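Caprin-2 (Danio rerio, PDB 4OUS) probably takes part in canonical Wnt signalling through its C1q domain, a jelly-roll module that assembles here as a trimer. Local coordinates at residues A[6-11]-A[125-130]; A[42-47]-A[105-110]; A[51-56]-A[129-134]. The protein carries 1 engineered substitution. One frame throughout, in Å; residues are numbered along the deposited sequence.

Contact 1: residues A[6-11]-A[125-130]; sequences VAFSAA and STFSGF
The Phe8 ring lies flat on the neighbouring strand: one face has Gly129 N 3.4 Å above its plane, over the centre, with Ser128 C over the same face, nearer the rim. An edge of the same ring, at CE1, is directed at one face of Phe127 in a T-shaped pair, the planes at 80° and the centroids 5.2 Å apart. Phe8 reaches across because its CG stands between the backbone N and the carbonyl carbon (chi1 69°), which folds the ring over the partner strand. Gly129, with no side chain, leaves the backbone surface on which the ring rests. Phe127 has CG anti to its own N (chi1 178°) and presents its face to the incoming edge.

Beneath the rings the backbones run antiparallel. Phe8 with Gly129 and Ala10 with Phe127 are hydrogen-bonded pairs: Phe8 N gives a bond of 2.9 Å to Gly129 O, Ala10 N one of 2.8 Å to Phe127 O, and both are returned. Between them, at a non-hydrogen-bonded pair on the other side of the sheet, Ser9 OG and Ser128 OG share a hydrogen bond of 2.8 Å. Both hydroxyls have further partners in the second subunit, Val99 N for Ser9 and His97 NE2 for Ser128. On this side too, Ala7 CB touches Phe130 CB at 3.8 Å.

The two sides thus differ in role. Phe8, Ala10 and Phe127 face the interior of the jelly roll, where Phe8 also meets Phe38, Phe45 and Phe55, whereas Ala7, Ser9, Thr126, Ser128 and Phe130 face the trimer interface. Within the five-stranded antiparallel sheet, strand 29-34 flanks 7-12 and strand 51-60 flanks 125-134.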
loop_
_atom_site.group_PDB
_atom_site.type_symbol
_atom_site.label_atom_id
_atom_site.label_comp_id
_atom_site.label_asym_id
_atom_site.label_seq_id
_atom_site.Cartn_x
_atom_site.Cartn_y
_atom_site.Cartn_z
ATOM N N VAL A 6 16.726 1.213 -10.665
ATOM C CA VAL A 6 16.849 1.744 -9.323
ATOM C C VAL A 6 15.643 1.294 -8.507
ATOM O O VAL A 6 14.502 1.643 -8.828
ATOM C CB VAL A 6 16.928 3.285 -9.321
ATOM C CG1 VAL A 6 17.182 3.802 -7.912
ATOM C CG2 VAL A 6 18.001 3.787 -10.280
ATOM N N ALA A 7 15.886 0.508 -7.464
ATOM C CA ALA A 7 14.816 0.023 -6.606
ATOM C C ALA A 7 15.398 -0.451 -5.300
ATOM O O ALA A 7 16.453 -1.078 -5.281
ATOM C CB ALA A 7 14.047 -1.107 -7.281
ATOM N N PHE A 8 14.712 -0.171 -4.200
ATOM C CA PHE A 8 15.118 -0.711 -2.915
ATOM C C PHE A 8 13.900 -1.215 -2.171
ATOM O O PHE A 8 12.772 -0.755 -2.399
ATOM C CB PHE A 8 15.875 0.322 -2.063
ATOM C CG PHE A 8 15.016 1.445 -1.568
ATOM C CD1 PHE A 8 14.409 1.386 -0.325
ATOM C CD2 PHE A 8 14.812 2.565 -2.352
ATOM C CE1 PHE A 8 13.602 2.422 0.113
ATOM C CE2 PHE A 8 14.020 3.602 -1.916
ATOM C CZ PHE A 8 13.412 3.528 -0.682
ATOM N N SER A 9 14.138 -2.150 -1.261
ATOM C CA SER A 9 13.079 -2.656 -0.416
ATOM C C SER A 9 13.711 -3.012 0.914
ATOM O O SER A 9 14.525 -3.939 0.992
ATOM C CB SER A 9 12.397 -3.847 -1.076
ATOM O OG SER A 9 11.167 -4.133 -0.445
ATOM N N ALA A 10 13.367 -2.239 1.941
ATOM C CA ALA A 10 14.027 -2.300 3.231
ATOM C C ALA A 10 13.058 -2.699 4.330
ATOM O O ALA A 10 11.839 -2.523 4.197
ATOM C CB ALA A 10 14.664 -0.963 3.556
ATOM N N ALA A 11 13.607 -3.214 5.423
ATOM C CA ALA A 11 12.803 -3.576 6.576
ATOM C C ALA A 11 13.584 -3.308 7.846
ATOM O O ALA A 11 14.822 -3.315 7.851
ATOM C CB ALA A 11 12.379 -5.029 6.515
ATOM N N SER A 125 7.755 -3.883 9.387
ATOM C CA SER A 125 7.963 -2.460 9.157
ATOM C C SER A 125 8.927 -2.262 8.006
ATOM O O SER A 125 10.108 -2.625 8.108
ATOM C CB SER A 125 8.475 -1.797 10.436
ATOM O OG SER A 125 7.479 -1.877 11.449
ATOM N N THR A 126 8.412 -1.706 6.913
ATOM C CA THR A 126 9.059 -1.739 5.612
ATOM C C THR A 126 8.990 -0.389 4.901
ATOM O O THR A 126 8.103 0.434 5.154
ATOM C CB THR A 126 8.383 -2.765 4.709
ATOM O OG1 THR A 126 7.007 -2.384 4.594
ATOM C CG2 THR A 126 8.496 -4.178 5.276
ATOM N N PHE A 127 9.907 -0.203 3.961
ATOM C CA PHE A 127 10.019 1.027 3.174
ATOM C C PHE A 127 10.657 0.644 1.853
ATOM O O PHE A 127 11.741 0.062 1.850
ATOM C CB PHE A 127 10.874 2.042 3.944
ATOM C CG PHE A 127 11.134 3.368 3.239
ATOM C CD1 PHE A 127 10.215 3.959 2.386
ATOM C CD2 PHE A 127 12.322 4.040 3.499
ATOM C CE1 PHE A 127 10.494 5.194 1.802
ATOM C CE2 PHE A 127 12.601 5.262 2.932
ATOM C CZ PHE A 127 11.691 5.845 2.077
ATOM N N SER A 128 9.999 0.950 0.740
ATOM C CA SER A 128 10.529 0.641 -0.580
ATOM C C SER A 128 10.321 1.784 -1.543
ATOM O O SER A 128 9.467 2.651 -1.341
ATOM C CB SER A 128 9.870 -0.599 -1.183
ATOM O OG SER A 128 9.896 -1.685 -0.286
ATOM N N GLY A 129 11.081 1.752 -2.626
ATOM C CA GLY A 129 10.942 2.739 -3.669
ATOM C C GLY A 129 11.514 2.232 -4.972
ATOM O O GLY A 129 12.384 1.352 -4.980
ATOM N N PHE A 130 11.040 2.782 -6.081
ATOM C CA PHE A 130 11.616 2.427 -7.363
ATOM C C PHE A 130 11.443 3.544 -8.376
ATOM O O PHE A 130 10.530 4.371 -8.289
ATOM C CB PHE A 130 11.029 1.111 -7.903
ATOM C CG PHE A 130 9.535 1.110 -8.090
ATOM C CD1 PHE A 130 8.970 1.536 -9.281
ATOM C CD2 PHE A 130 8.702 0.620 -7.104
ATOM C CE1 PHE A 130 7.602 1.508 -9.468
ATOM C CE2 PHE A 130 7.330 0.591 -7.286
ATOM C CZ PHE A 130 6.785 1.033 -8.472
#

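Contact 2: residues A[42-47]-A[105-110]; sequences SGRFTC and GDQVWL
Arg44 to Thr46 run antiparallel to Gln107 to Leu110, the strand axes at 163°, with Phe45 and Val108 a hydrogen-bonded pair joined both ways at 2.8 Å (Phe45 N to Val108 O, Val108 N to Phe45 O). Further on, Cys47 N binds Asp106 O and Gly105 N binds Cys47 O; at the other end a water bridges Gly43 O and Leu110 N. There Ser42 OG accepts from Arg44 N in an ST turn, and Gly43 and Arg44 form a G1 beta bulge opposite Asp39. The Arg44 guanidinium stacks on the indole of Trp109, planes about 28° apart, in a cation-pi contact with CZ 3.8 Å from the centroid of the five-membered ring. Its chain, extended from CG to NE, runs alongside the indole. NH1 also makes a weak bond to Gln107 OE1 at 2.7 Å. The other end of that amide is straighter: NE2 donates to Thr46 OG1 at 3.1 Å, nearly in the amide plane and at 166°, which should fix the turn of the amide. Trp109 NE1 bonds to Asn75 O. On the opposite side, Phe45 turns a ring edge to Val108 CB. Here strand 107-114 lies between 44-46 and 68-74, and Phe45 and Val108 pack inward on Leu102 of strand 93-102 in the facing sheet.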
loop_
_atom_site.group_PDB
_atom_site.type_symbol
_atom_site.label_atom_id
_atom_site.label_comp_id
_atom_site.label_asym_id
_atom_site.label_seq_id
_atom_site.Cartn_x
_atom_site.Cartn_y
_atom_site.Cartn_z
ATOM N N SER A 42 21.213 5.712 7.621
ATOM C CA SER A 42 20.504 6.983 7.667
ATOM C C SER A 42 19.037 6.815 7.309
ATOM O O SER A 42 18.220 7.688 7.595
ATOM C CB SER A 42 21.138 7.986 6.710
ATOM O OG SER A 42 20.953 7.565 5.366
ATOM N N GLY A 43 18.713 5.704 6.652
ATOM C CA GLY A 43 17.366 5.476 6.167
ATOM C C GLY A 43 17.024 6.294 4.931
ATOM O O GLY A 43 15.854 6.367 4.549
ATOM N N ARG A 44 18.032 6.895 4.300
ATOM C CA ARG A 44 17.784 7.773 3.161
ATOM C C ARG A 44 18.039 7.112 1.816
ATOM O O ARG A 44 19.065 6.452 1.599
ATOM C CB ARG A 44 18.642 9.041 3.261
ATOM C CG ARG A 44 18.279 9.938 4.439
ATOM C CD ARG A 44 19.236 11.114 4.583
ATOM N NE ARG A 44 18.742 12.083 5.559
ATOM C CZ ARG A 44 18.213 13.260 5.241
ATOM N NH1 ARG A 44 18.121 13.628 3.971
ATOM N NH2 ARG A 44 17.780 14.074 6.196
ATOM N N PHE A 45 17.088 7.321 0.913
ATOM C CA PHE A 45 17.260 7.065 -0.508
ATOM C C PHE A 45 17.768 8.328 -1.186
ATOM O O PHE A 45 17.171 9.389 -1.015
ATOM C CB PHE A 45 15.930 6.641 -1.127
ATOM C CG PHE A 45 15.966 6.543 -2.623
ATOM C CD1 PHE A 45 16.534 5.445 -3.240
ATOM C CD2 PHE A 45 15.437 7.547 -3.413
ATOM C CE1 PHE A 45 16.568 5.342 -4.619
ATOM C CE2 PHE A 45 15.465 7.450 -4.795
ATOM C CZ PHE A 45 16.032 6.348 -5.396
ATOM N N THR A 46 18.850 8.222 -1.949
ATOM C CA THR A 46 19.339 9.360 -2.714
ATOM C C THR A 46 19.000 9.170 -4.183
ATOM O O THR A 46 19.290 8.126 -4.767
ATOM C CB THR A 46 20.850 9.541 -2.536
ATOM O OG1 THR A 46 21.127 9.765 -1.149
ATOM C CG2 THR A 46 21.348 10.737 -3.332
ATOM N N CYS A 47 18.379 10.181 -4.776
ATOM C CA CYS A 47 18.023 10.125 -6.184
ATOM C C CYS A 47 19.266 10.163 -7.069
ATOM O O CYS A 47 20.027 11.125 -7.009
ATOM C CB CYS A 47 17.106 11.291 -6.531
ATOM S SG CYS A 47 16.699 11.404 -8.263
ATOM N N GLY A 105 20.161 13.923 -6.543
ATOM C CA GLY A 105 20.669 14.415 -5.276
ATOM C C GLY A 105 19.611 14.573 -4.197
ATOM O O GLY A 105 19.946 14.624 -3.014
ATOM N N ASP A 106 18.339 14.669 -4.587
ATOM C CA ASP A 106 17.256 14.696 -3.608
ATOM C C ASP A 106 17.304 13.458 -2.725
ATOM O O ASP A 106 17.689 12.372 -3.174
ATOM C CB ASP A 106 15.885 14.756 -4.283
ATOM C CG ASP A 106 15.537 16.128 -4.811
ATOM O OD1 ASP A 106 16.244 17.107 -4.488
ATOM O OD2 ASP A 106 14.528 16.220 -5.544
ATOM N N GLN A 107 16.893 13.614 -1.474
ATOM C CA GLN A 107 16.838 12.480 -0.566
ATOM C C GLN A 107 15.429 12.244 -0.050
ATOM O O GLN A 107 14.712 13.188 0.290
ATOM C CB GLN A 107 17.817 12.688 0.581
ATOM C CG GLN A 107 19.262 12.623 0.104
ATOM C CD GLN A 107 20.262 12.713 1.229
ATOM O OE1 GLN A 107 20.097 13.506 2.153
ATOM N NE2 GLN A 107 21.309 11.900 1.159
ATOM N N VAL A 108 15.029 10.980 -0.021
ATOM C CA VAL A 108 13.704 10.606 0.435
ATOM C C VAL A 108 13.884 9.645 1.607
ATOM O O VAL A 108 14.721 8.737 1.552
ATOM C CB VAL A 108 12.876 9.973 -0.702
ATOM C CG1 VAL A 108 11.527 9.498 -0.192
ATOM C CG2 VAL A 108 12.695 10.972 -1.842
ATOM N N TRP A 109 13.130 9.868 2.678
ATOM C CA TRP A 109 13.346 9.151 3.925
ATOM C C TRP A 109 12.083 9.208 4.765
ATOM O O TRP A 109 11.188 10.013 4.493
ATOM C CB TRP A 109 14.543 9.739 4.690
ATOM C CG TRP A 109 14.510 11.237 4.908
ATOM C CD1 TRP A 109 14.738 12.209 3.968
ATOM C CD2 TRP A 109 14.266 11.921 6.144
ATOM N NE1 TRP A 109 14.646 13.450 4.545
ATOM C CE2 TRP A 109 14.356 13.301 5.879
ATOM C CE3 TRP A 109 13.980 11.498 7.446
ATOM C CZ2 TRP A 109 14.165 14.265 6.870
ATOM C CZ3 TRP A 109 13.800 12.455 8.431
ATOM C CH2 TRP A 109 13.890 13.823 8.136
ATOM N N LEU A 110 11.994 8.332 5.761
ATOM C CA LEU A 110 10.869 8.335 6.681
ATOM C C LEU A 110 11.270 8.931 8.016
ATOM O O LEU A 110 12.327 8.611 8.573
ATOM C CB LEU A 110 10.327 6.927 6.903
ATOM C CG LEU A 110 9.786 6.196 5.676
ATOM C CD1 LEU A 110 9.290 4.817 6.076
ATOM C CD2 LEU A 110 8.683 6.970 4.995
HETATM O O HOH W 1 13.756 6.223 6.300
#

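Contact 3: residues A[51-56]-A[129-134]; sequences GAYVFI and GFLLYQ
Val54 sits over one face of the Phe130 ring, its CB 3.8 Å from the centroid in a CH-pi contact, while CG1 and CG2 touch the ring near CE2 and CE1. The two side chains lie side by side and point the same way. On the reverse of the sheet, Leu131 CD1 rests over a face of Tyr53, 3.5 Å from CZ. Leu131 gets there with CG anti to its N (chi1 173°), and the Tyr53 ring, swung toward the partner strand, also has CE1 against Leu131 CB. The Phe55 ring reaches the bare Gly129, with CD2 3.8 Å from its CA.

Outward from these apolar groups, Val54 and Phe130 are joined by two backbone bonds of 2.9 Å, Val54 N to Phe130 O and Phe130 N to Val54 O. Beyond them the register slips by one residue in a classic beta bulge: Ala52 O accepts from Leu132 N at 2.8 Å and from Tyr133 N at 3.1 Å, while Ala52 N donates to Tyr133 O. At the bulge Leu132 turns its CB toward Ala52 O, and Ala52 CB meets the edge of the Tyr133 ring. The polar tips look elsewhere: Tyr53 OH to Ala49 O, Tyr133 OH to Val6 N of the third subunit, and Gln134 OE1 to Leu4 N.

Side chains thus meet across this strand pair mainly through apolar contacts, and every hydrogen bond between the segments is backbone to backbone. The Val54 and Phe130 side also packs against Phe130 of the third subunit, consistent with an apolar centre for the C1q trimer.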
loop_
_atom_site.group_PDB
_atom_site.type_symbol
_atom_site.label_atom_id
_atom_site.label_comp_id
_atom_site.label_asym_id
_atom_site.label_seq_id
_atom_site.Cartn_x
_atom_site.Cartn_y
_atom_site.Cartn_z
ATOM N N GLY A 51 13.814 12.170 -12.237
ATOM C CA GLY A 51 12.745 11.339 -12.749
ATOM C C GLY A 51 11.629 11.163 -11.743
ATOM O O GLY A 51 11.650 11.760 -10.667
ATOM N N ALA A 52 10.648 10.342 -12.108
ATOM C CA ALA A 52 9.512 10.044 -11.247
ATOM C C ALA A 52 9.771 8.726 -10.536
ATOM O O ALA A 52 10.156 7.740 -11.169
ATOM C CB ALA A 52 8.226 9.979 -12.050
ATOM N N TYR A 53 9.553 8.727 -9.224
ATOM C CA TYR A 53 9.820 7.590 -8.350
ATOM C C TYR A 53 8.590 7.262 -7.512
ATOM O O TYR A 53 7.878 8.169 -7.082
ATOM C CB TYR A 53 11.006 7.893 -7.424
ATOM C CG TYR A 53 12.343 8.000 -8.130
ATOM C CD1 TYR A 53 13.270 6.971 -8.050
ATOM C CD2 TYR A 53 12.682 9.125 -8.877
ATOM C CE1 TYR A 53 14.494 7.050 -8.691
ATOM C CE2 TYR A 53 13.909 9.212 -9.530
ATOM C CZ TYR A 53 14.813 8.168 -9.430
ATOM O OH TYR A 53 16.036 8.221 -10.061
ATOM N N VAL A 54 8.363 5.977 -7.265
ATOM C CA VAL A 54 7.268 5.498 -6.434
ATOM C C VAL A 54 7.826 5.052 -5.090
ATOM O O VAL A 54 8.834 4.351 -5.052
ATOM C CB VAL A 54 6.548 4.317 -7.109
ATOM C CG1 VAL A 54 5.440 3.775 -6.220
ATOM C CG2 VAL A 54 6.011 4.725 -8.469
ATOM N N PHE A 55 7.168 5.458 -4.003
ATOM C CA PHE A 55 7.527 5.034 -2.648
ATOM C C PHE A 55 6.327 4.436 -1.947
ATOM O O PHE A 55 5.206 4.899 -2.136
ATOM C CB PHE A 55 8.061 6.212 -1.833
ATOM C CG PHE A 55 9.299 6.794 -2.411
ATOM C CD1 PHE A 55 9.230 7.860 -3.296
ATOM C CD2 PHE A 55 10.532 6.229 -2.139
ATOM C CE1 PHE A 55 10.372 8.369 -3.880
ATOM C CE2 PHE A 55 11.673 6.733 -2.715
ATOM C CZ PHE A 55 11.597 7.805 -3.591
ATOM N N ILE A 56 6.566 3.418 -1.125
ATOM C CA ILE A 56 5.530 2.777 -0.325
ATOM C C ILE A 56 6.131 2.464 1.046
ATOM O O ILE A 56 7.307 2.082 1.136
ATOM C CB ILE A 56 5.009 1.464 -0.977
ATOM C CG1 ILE A 56 4.696 1.639 -2.465
ATOM C CG2 ILE A 56 3.803 0.922 -0.216
ATOM C CD1 ILE A 56 4.296 0.349 -3.162
ATOM N N GLY A 129 11.081 1.752 -2.626
ATOM C CA GLY A 129 10.942 2.739 -3.669
ATOM C C GLY A 129 11.514 2.232 -4.972
ATOM O O GLY A 129 12.384 1.352 -4.980
ATOM N N PHE A 130 11.040 2.782 -6.081
ATOM C CA PHE A 130 11.616 2.427 -7.363
ATOM C C PHE A 130 11.443 3.544 -8.376
ATOM O O PHE A 130 10.530 4.371 -8.289
ATOM C CB PHE A 130 11.029 1.111 -7.903
ATOM C CG PHE A 130 9.535 1.110 -8.090
ATOM C CD1 PHE A 130 8.970 1.536 -9.281
ATOM C CD2 PHE A 130 8.702 0.620 -7.104
ATOM C CE1 PHE A 130 7.602 1.508 -9.468
ATOM C CE2 PHE A 130 7.330 0.591 -7.286
ATOM C CZ PHE A 130 6.785 1.033 -8.472
ATOM N N LEU A 131 12.344 3.552 -9.344
ATOM C CA LEU A 131 12.294 4.456 -10.472
ATOM C C LEU A 131 11.162 4.058 -11.408
ATOM O O LEU A 131 11.082 2.904 -11.836
ATOM C CB LEU A 131 13.633 4.432 -11.202
ATOM C CG LEU A 131 13.738 5.198 -12.513
ATOM C CD1 LEU A 131 13.492 6.681 -12.314
ATOM C CD2 LEU A 131 15.108 4.961 -13.117
ATOM N N LEU A 132 10.286 5.006 -11.711
ATOM C CA LEU A 132 9.202 4.790 -12.660
ATOM C C LEU A 132 9.565 5.343 -14.045
ATOM O O LEU A 132 9.528 4.619 -15.040
ATOM C CB LEU A 132 7.915 5.430 -12.143
ATOM C CG LEU A 132 6.693 5.326 -13.054
ATOM C CD1 LEU A 132 6.266 3.872 -13.223
ATOM C CD2 LEU A 132 5.555 6.165 -12.497
ATOM N N TYR A 133 9.918 6.624 -14.096
ATOM C CA TYR A 133 10.321 7.282 -15.339
ATOM C C TYR A 133 11.611 8.043 -15.171
ATOM O O TYR A 133 11.678 8.962 -14.363
ATOM C CB TYR A 133 9.267 8.272 -15.815
ATOM C CG TYR A 133 7.951 7.668 -16.171
ATOM C CD1 TYR A 133 7.867 6.701 -17.158
ATOM C CD2 TYR A 133 6.783 8.090 -15.550
ATOM C CE1 TYR A 133 6.657 6.151 -17.505
ATOM C CE2 TYR A 133 5.574 7.544 -15.883
ATOM C CZ TYR A 133 5.516 6.577 -16.862
ATOM O OH TYR A 133 4.300 6.037 -17.195
ATOM N N GLN A 134 12.623 7.702 -15.956
ATOM C CA GLN A 134 13.871 8.450 -15.923
ATOM C C GLN A 134 13.802 9.627 -16.890
ATOM O O GLN A 134 13.301 9.492 -18.005
ATOM C CB GLN A 134 15.048 7.542 -16.268
ATOM C CG GLN A 134 16.403 8.208 -16.125
ATOM C CD GLN A 134 17.542 7.290 -16.511
ATOM O OE1 GLN A 134 17.332 6.119 -16.827
ATOM N NE2 GLN A 134 18.761 7.818 -16.487
#

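Contacts 1 and 3 share strand 125-134, which is central in one sheet, with 7-12 on one flank and 51-60 on the other; Gly129 and Phe130 belong to both. Contact 2 belongs to the facing sheet and is partly buried, whereas the other two are buried. The sheets meet between them: Phe45 of contact 2 packs on Phe8 of contact 1 and on Tyr53 and Phe55 of contact 3. Chemistry follows place. Contacts 1 and 3 turn their other side to neighbouring subunits, contact 1 with hydroxyls beside Ala7 and Phe130, contact 3 mainly with apolar groups, apart from Tyr133 OH. Contact 2, touched by no other chain, has a stacked arginine and an amide on its outer side.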